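Biofilm-associated surface protein (Staphylococcus aureus, PDB 7C7U) probably promotes cell adhesion and biofilm formation by assembling into functional amyloid, a switch likely to depend on the calcium it binds. Local coordinates at residues R398-L403 / K418-E423; D414-N419 / N507-T512. All blocks are in the same frame, centred on the assembly; numbering follows the deposited sequence.

Contact 1. Residues R398-L403 / K418-E423; sequences RYERQL and KNDGDE. With CA (calcium ion), chain E; CA (calcium ion), chain F; CA (calcium ion), chain G; CA (calcium ion), chain D.
Glu400 and Asp420 meet through a shared calcium ion, that of chain E. These two acidic residues carry all of the surface buried between 398-403 and 418-423. Glu400 holds the metal with both oxygens, OE1 at 2.3 Å and OE2 at 2.7 Å. Asp420 reaches it from the other segment with OD2 alone, at 2.5 Å. The two side chains cross at about a right angle, with their carboxylate planes 83° apart. Because both bind the chain E ion, Glu400 OE1 and Asp420 OD2 lie 3.1 Å apart, with no hydrogen bond. The calcium between them probably offsets their like charges.

Glu400 OE2 also bridges to a second calcium ion, that of chain D, at 2.2 Å. Its CG lies beside the backbone N (chi1 -64°), and the chain then runs extended, which places OE2 between the two metals. Water 1 is a further ligand of the chain D ion. Both carboxylates have hydrogen-bonding partners nearby, Ser406 for Glu400 and Thr413 for Asp420. Asp391, Asp393, Asp407 and Asn410 complete the shared site.

Glu423 repeats this bridging role one turn along the second helix. Its OE1 lies 2.3 Å from the chain F calcium and 2.6 Å from the chain G calcium. Lys418 contributes its backbone O to the chain F ion.

Glu400 and Glu423 each close a loop with aspartates at positions 1, 3 and 5, a backbone carbonyl at 7 and glutamate at 12. This is the ligand pattern of EF-hand-like calcium loops, two in tandem, with Asp420 from the second reaching the chain E ion of the first.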
loop_
_atom_site.group_PDB
_atom_site.type_symbol
_atom_site.label_atom_id
_atom_site.label_comp_id
_atom_site.label_asym_id
_atom_site.label_seq_id
_atom_site.Cartn_x
_atom_site.Cartn_y
_atom_site.Cartn_z
ATOM N N ARG A 398 1.446 1.026 -1.555
ATOM C CA ARG A 398 2.278 -0.044 -1.011
ATOM C C ARG A 398 3.587 0.491 -0.455
ATOM O O ARG A 398 4.130 -0.087 0.488
ATOM C CB ARG A 398 2.540 -1.120 -2.068
ATOM C CG ARG A 398 3.534 -0.754 -3.131
ATOM C CD ARG A 398 3.515 -1.815 -4.224
ATOM N NE ARG A 398 2.278 -1.752 -4.986
ATOM C CZ ARG A 398 1.785 -2.746 -5.719
ATOM N NH1 ARG A 398 2.411 -3.919 -5.807
ATOM N NH2 ARG A 398 0.651 -2.562 -6.362
ATOM N N TYR A 399 4.109 1.586 -1.011
ATOM C CA TYR A 399 5.275 2.213 -0.398
ATOM C C TYR A 399 4.947 2.726 0.996
ATOM O O TYR A 399 5.721 2.510 1.935
ATOM C CB TYR A 399 5.801 3.343 -1.279
ATOM C CG TYR A 399 7.069 3.990 -0.769
ATOM C CD1 TYR A 399 7.024 5.027 0.173
ATOM C CD2 TYR A 399 8.313 3.579 -1.233
ATOM C CE1 TYR A 399 8.170 5.628 0.627
ATOM C CE2 TYR A 399 9.482 4.179 -0.763
ATOM C CZ TYR A 399 9.400 5.205 0.157
ATOM O OH TYR A 399 10.544 5.818 0.639
ATOM N N GLU A 400 3.798 3.398 1.158
ATOM C CA GLU A 400 3.434 3.925 2.476
ATOM C C GLU A 400 3.238 2.794 3.474
ATOM O O GLU A 400 3.678 2.888 4.629
ATOM C CB GLU A 400 2.173 4.803 2.406
ATOM C CG GLU A 400 2.336 6.084 1.576
ATOM C CD GLU A 400 1.325 7.187 1.913
ATOM O OE1 GLU A 400 1.416 7.777 3.027
ATOM O OE2 GLU A 400 0.456 7.496 1.053
ATOM N N ARG A 401 2.608 1.703 3.033
ATOM C CA ARG A 401 2.349 0.575 3.917
ATOM C C ARG A 401 3.642 -0.124 4.320
ATOM O O ARG A 401 3.816 -0.483 5.487
ATOM C CB ARG A 401 1.403 -0.413 3.234
ATOM C CG ARG A 401 -0.056 -0.181 3.549
ATOM C CD ARG A 401 -0.903 -1.376 3.136
ATOM N NE ARG A 401 -0.752 -1.693 1.723
ATOM C CZ ARG A 401 -1.558 -1.221 0.777
ATOM N NH1 ARG A 401 -2.563 -0.418 1.102
ATOM N NH2 ARG A 401 -1.357 -1.549 -0.490
ATOM N N GLN A 402 4.558 -0.325 3.370
ATOM C CA GLN A 402 5.718 -1.172 3.614
ATOM C C GLN A 402 6.955 -0.405 4.061
ATOM O O GLN A 402 7.737 -0.937 4.854
ATOM C CB GLN A 402 6.079 -1.968 2.356
ATOM C CG GLN A 402 4.974 -2.823 1.789
ATOM C CD GLN A 402 5.267 -3.212 0.347
ATOM O OE1 GLN A 402 6.338 -2.894 -0.183
ATOM N NE2 GLN A 402 4.305 -3.876 -0.308
ATOM N N LEU A 403 7.159 0.817 3.565
ATOM C CA LEU A 403 8.395 1.567 3.789
ATOM C C LEU A 403 8.204 2.693 4.800
ATOM O O LEU A 403 8.732 2.627 5.911
ATOM C CB LEU A 403 8.928 2.126 2.465
ATOM C CG LEU A 403 9.895 1.325 1.609
ATOM C CD1 LEU A 403 11.243 1.224 2.295
ATOM C CD2 LEU A 403 9.336 -0.067 1.240
ATOM N N LYS A 418 2.721 19.717 6.132
ATOM C CA LYS A 418 3.626 19.236 5.099
ATOM C C LYS A 418 3.159 17.841 4.669
ATOM O O LYS A 418 3.047 16.934 5.508
ATOM C CB LYS A 418 5.067 19.216 5.621
ATOM C CG LYS A 418 5.632 20.608 6.019
ATOM C CD LYS A 418 7.085 20.495 6.464
ATOM C CE LYS A 418 7.228 19.704 7.764
ATOM N NZ LYS A 418 8.651 19.415 8.072
ATOM N N ASN A 419 2.894 17.666 3.370
ATOM C CA ASN A 419 2.354 16.393 2.885
ATOM C C ASN A 419 3.420 15.285 2.897
ATOM O O ASN A 419 4.624 15.535 2.793
ATOM C CB ASN A 419 1.766 16.566 1.476
ATOM C CG ASN A 419 0.496 17.413 1.468
ATOM O OD1 ASN A 419 -0.343 17.323 2.377
ATOM N ND2 ASN A 419 0.349 18.245 0.436
ATOM N N ASP A 420 2.939 14.032 2.955
ATOM C CA ASP A 420 3.799 12.886 3.263
ATOM C C ASP A 420 4.970 12.767 2.302
ATOM O O ASP A 420 6.125 12.673 2.731
ATOM C CB ASP A 420 2.979 11.600 3.244
ATOM C CG ASP A 420 2.019 11.531 4.384
ATOM O OD1 ASP A 420 2.051 12.454 5.226
ATOM O OD2 ASP A 420 1.260 10.551 4.482
ATOM N N GLY A 421 4.695 12.727 0.995
ATOM C CA GLY A 421 5.781 12.655 0.027
ATOM C C GLY A 421 6.739 13.828 0.128
ATOM O O GLY A 421 7.962 13.653 0.131
ATOM N N ASP A 422 6.196 15.048 0.219
ATOM C CA ASP A 422 7.048 16.217 0.413
ATOM C C ASP A 422 7.967 16.022 1.616
ATOM O O ASP A 422 9.176 16.260 1.541
ATOM C CB ASP A 422 6.184 17.468 0.605
ATOM C CG ASP A 422 5.430 17.849 -0.638
ATOM O OD1 ASP A 422 5.964 17.618 -1.747
ATOM O OD2 ASP A 422 4.306 18.378 -0.501
ATOM N N GLU A 423 7.417 15.530 2.718
ATOM C CA GLU A 423 8.243 15.313 3.900
ATOM C C GLU A 423 9.355 14.305 3.631
ATOM O O GLU A 423 10.526 14.557 3.945
ATOM C CB GLU A 423 7.359 14.877 5.063
ATOM C CG GLU A 423 6.538 16.056 5.596
ATOM C CD GLU A 423 6.348 15.995 7.078
ATOM O OE1 GLU A 423 5.213 15.688 7.509
ATOM O OE2 GLU A 423 7.340 16.236 7.820
HETATM CA CA CA E . -0.111 9.457 2.765
HETATM CA CA CA F . 2.943 16.061 7.567
HETATM CA CA CA G . 6.220 15.832 9.936
HETATM CA CA CA D . 0.003 8.090 -1.060
HETATM O O HOH W 1 -1.629 6.138 -0.720
#

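Contact 2. Residues D414-N419 / N507-T512; sequences DGDGKN and NDEVNT. With CA (calcium ion), chain F; CA (calcium ion), chain G.
Glu509 OE1 is gripped by the chain G calcium ion at 2.3 Å and by a weak hydrogen bond from Lys418 NZ. The stronger bond of the salt bridge goes to the other oxygen. Lys418 NZ donates to Glu509 OE2 at 3.2 Å, from the syn side and 26° out of the carboxylate plane. The two side chains come from opposite directions, and the ammonium sits near both oxygens. A bend at chi3 (-67°) turns the end of the lysine chain toward them. Thr429, outside the two segments, is the strongest polar partner of the ammonium.

Asp416 is the other residue that touches Glu509. Its OD2 binds the same calcium at 2.5 Å and lies 3.2 Å from Glu509 OE1, with the carboxylate planes 74° apart. Its OD1 binds the chain F calcium and accepts a hydrogen bond from Lys418 N at 2.8 Å. That bond comes from above the carboxylate plane and forms an Asx turn. Asp414 makes a second Asx turn of different geometry. Its OD1 binds the chain F ion and is met by Asp416 N at 3.0 Å, nearly along the C-O bond, while OD2 binds the chain G ion. These turns hold both carboxylates astride the two metals. Ser430 and Val433 supply backbone oxygens to the chain G site.

The 414-419 loop lies between helices 397-404 and 420-427. Glu509 stands at the start of strand 509-516, which runs between strands 494-501 and 437-442 of a mixed sheet. The chain G calcium thus joins the EF-hand-like loop to the first residue of this strand.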
loop_
_atom_site.group_PDB
_atom_site.type_symbol
_atom_site.label_atom_id
_atom_site.label_comp_id
_atom_site.label_asym_id
_atom_site.label_seq_id
_atom_site.Cartn_x
_atom_site.Cartn_y
_atom_site.Cartn_z
ATOM N N ASP A 414 0.507 13.263 9.776
ATOM C CA ASP A 414 0.785 13.790 11.109
ATOM C C ASP A 414 0.073 15.113 11.393
ATOM O O ASP A 414 0.189 15.629 12.513
ATOM C CB ASP A 414 2.303 13.887 11.371
ATOM C CG ASP A 414 3.035 14.708 10.355
ATOM O OD1 ASP A 414 2.532 15.776 9.948
ATOM O OD2 ASP A 414 4.150 14.308 9.991
ATOM N N GLY A 415 -0.572 15.712 10.384
ATOM C CA GLY A 415 -1.296 16.965 10.528
ATOM C C GLY A 415 -0.489 18.245 10.503
ATOM O O GLY A 415 -1.065 19.317 10.725
ATOM N N ASP A 416 0.806 18.195 10.216
ATOM C CA ASP A 416 1.632 19.391 10.374
ATOM C C ASP A 416 1.603 20.312 9.153
ATOM O O ASP A 416 2.310 21.328 9.142
ATOM C CB ASP A 416 3.081 18.994 10.702
ATOM C CG ASP A 416 3.817 18.353 9.501
ATOM O OD1 ASP A 416 3.202 18.153 8.413
ATOM O OD2 ASP A 416 5.018 18.044 9.662
ATOM N N GLY A 417 0.816 19.988 8.128
ATOM C CA GLY A 417 0.719 20.837 6.963
ATOM C C GLY A 417 1.733 20.560 5.875
ATOM O O GLY A 417 1.610 21.118 4.775
ATOM N N LYS A 418 2.721 19.717 6.132
ATOM C CA LYS A 418 3.626 19.236 5.099
ATOM C C LYS A 418 3.159 17.841 4.669
ATOM O O LYS A 418 3.047 16.934 5.508
ATOM C CB LYS A 418 5.067 19.216 5.621
ATOM C CG LYS A 418 5.632 20.608 6.019
ATOM C CD LYS A 418 7.085 20.495 6.464
ATOM C CE LYS A 418 7.228 19.704 7.764
ATOM N NZ LYS A 418 8.651 19.415 8.072
ATOM N N ASN A 419 2.894 17.666 3.370
ATOM C CA ASN A 419 2.354 16.393 2.885
ATOM C C ASN A 419 3.420 15.285 2.897
ATOM O O ASN A 419 4.624 15.535 2.793
ATOM C CB ASN A 419 1.766 16.566 1.476
ATOM C CG ASN A 419 0.496 17.413 1.468
ATOM O OD1 ASN A 419 -0.343 17.323 2.377
ATOM N ND2 ASN A 419 0.349 18.245 0.436
ATOM N N ASN A 507 16.527 15.504 8.870
ATOM C CA ASN A 507 16.168 16.797 9.444
ATOM C C ASN A 507 15.164 16.650 10.581
ATOM O O ASN A 507 14.330 15.745 10.584
ATOM C CB ASN A 507 15.595 17.728 8.372
ATOM C CG ASN A 507 16.640 18.162 7.361
ATOM O OD1 ASN A 507 17.816 18.274 7.689
ATOM N ND2 ASN A 507 16.221 18.377 6.119
ATOM N N ASP A 508 15.248 17.569 11.549
ATOM C CA ASP A 508 14.378 17.547 12.718
ATOM C C ASP A 508 13.117 18.353 12.460
ATOM O O ASP A 508 13.108 19.279 11.647
ATOM C CB ASP A 508 15.094 18.125 13.946
ATOM C CG ASP A 508 16.400 17.411 14.256
ATOM O OD1 ASP A 508 16.565 16.235 13.835
ATOM O OD2 ASP A 508 17.260 18.029 14.914
ATOM N N GLU A 509 12.049 18.001 13.170
ATOM C CA GLU A 509 10.893 18.885 13.259
ATOM C C GLU A 509 11.188 19.955 14.308
ATOM O O GLU A 509 11.595 19.625 15.429
ATOM C CB GLU A 509 9.639 18.093 13.625
ATOM C CG GLU A 509 9.144 17.133 12.503
ATOM C CD GLU A 509 8.592 17.884 11.290
ATOM O OE1 GLU A 509 8.005 17.245 10.401
ATOM O OE2 GLU A 509 8.734 19.122 11.220
ATOM N N VAL A 510 11.004 21.232 13.940
ATOM C CA VAL A 510 11.462 22.354 14.754
ATOM C C VAL A 510 10.312 23.309 15.054
ATOM O O VAL A 510 9.353 23.446 14.286
ATOM C CB VAL A 510 12.618 23.140 14.081
ATOM C CG1 VAL A 510 13.887 22.305 14.006
ATOM C CG2 VAL A 510 12.197 23.637 12.697
ATOM N N ASN A 511 10.433 23.984 16.195
ATOM C CA ASN A 511 9.656 25.168 16.532
ATOM C C ASN A 511 10.562 26.034 17.402
ATOM O O ASN A 511 11.621 25.585 17.851
ATOM C CB ASN A 511 8.345 24.792 17.241
ATOM C CG ASN A 511 7.301 25.898 17.197
ATOM O OD1 ASN A 511 7.491 26.930 16.563
ATOM N ND2 ASN A 511 6.190 25.683 17.890
ATOM N N THR A 512 10.154 27.283 17.632
ATOM C CA THR A 512 10.888 28.173 18.525
ATOM C C THR A 512 10.051 28.543 19.743
ATOM O O THR A 512 8.819 28.578 19.690
ATOM C CB THR A 512 11.344 29.454 17.824
ATOM O OG1 THR A 512 10.216 30.096 17.218
ATOM C CG2 THR A 512 12.401 29.137 16.768
HETATM CA CA CA F . 2.943 16.061 7.567
HETATM CA CA CA G . 6.220 15.832 9.936
#

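From the N terminus, the first calcium loop runs into helix 397-404, and the second leads into helix 420-427. Contact 1 closes this short span, with 14 residues between its segments. Contact 2 starts within it, at 414-419, and closes a far longer loop of 87 intervening residues that contains helix 420-427 and several strands. The loops overlap rather than nest; the contacts share Lys418 and Asn419, and their centres lie about 14 Å apart. Glu423 and Glu509 meet at the chain G calcium, so the contacts touch there. The start of helix 420-427, carrying Asp420 and Glu423, joins the two bridged ion pairs. Together they tie the two calcium loops to the beta domain that follows.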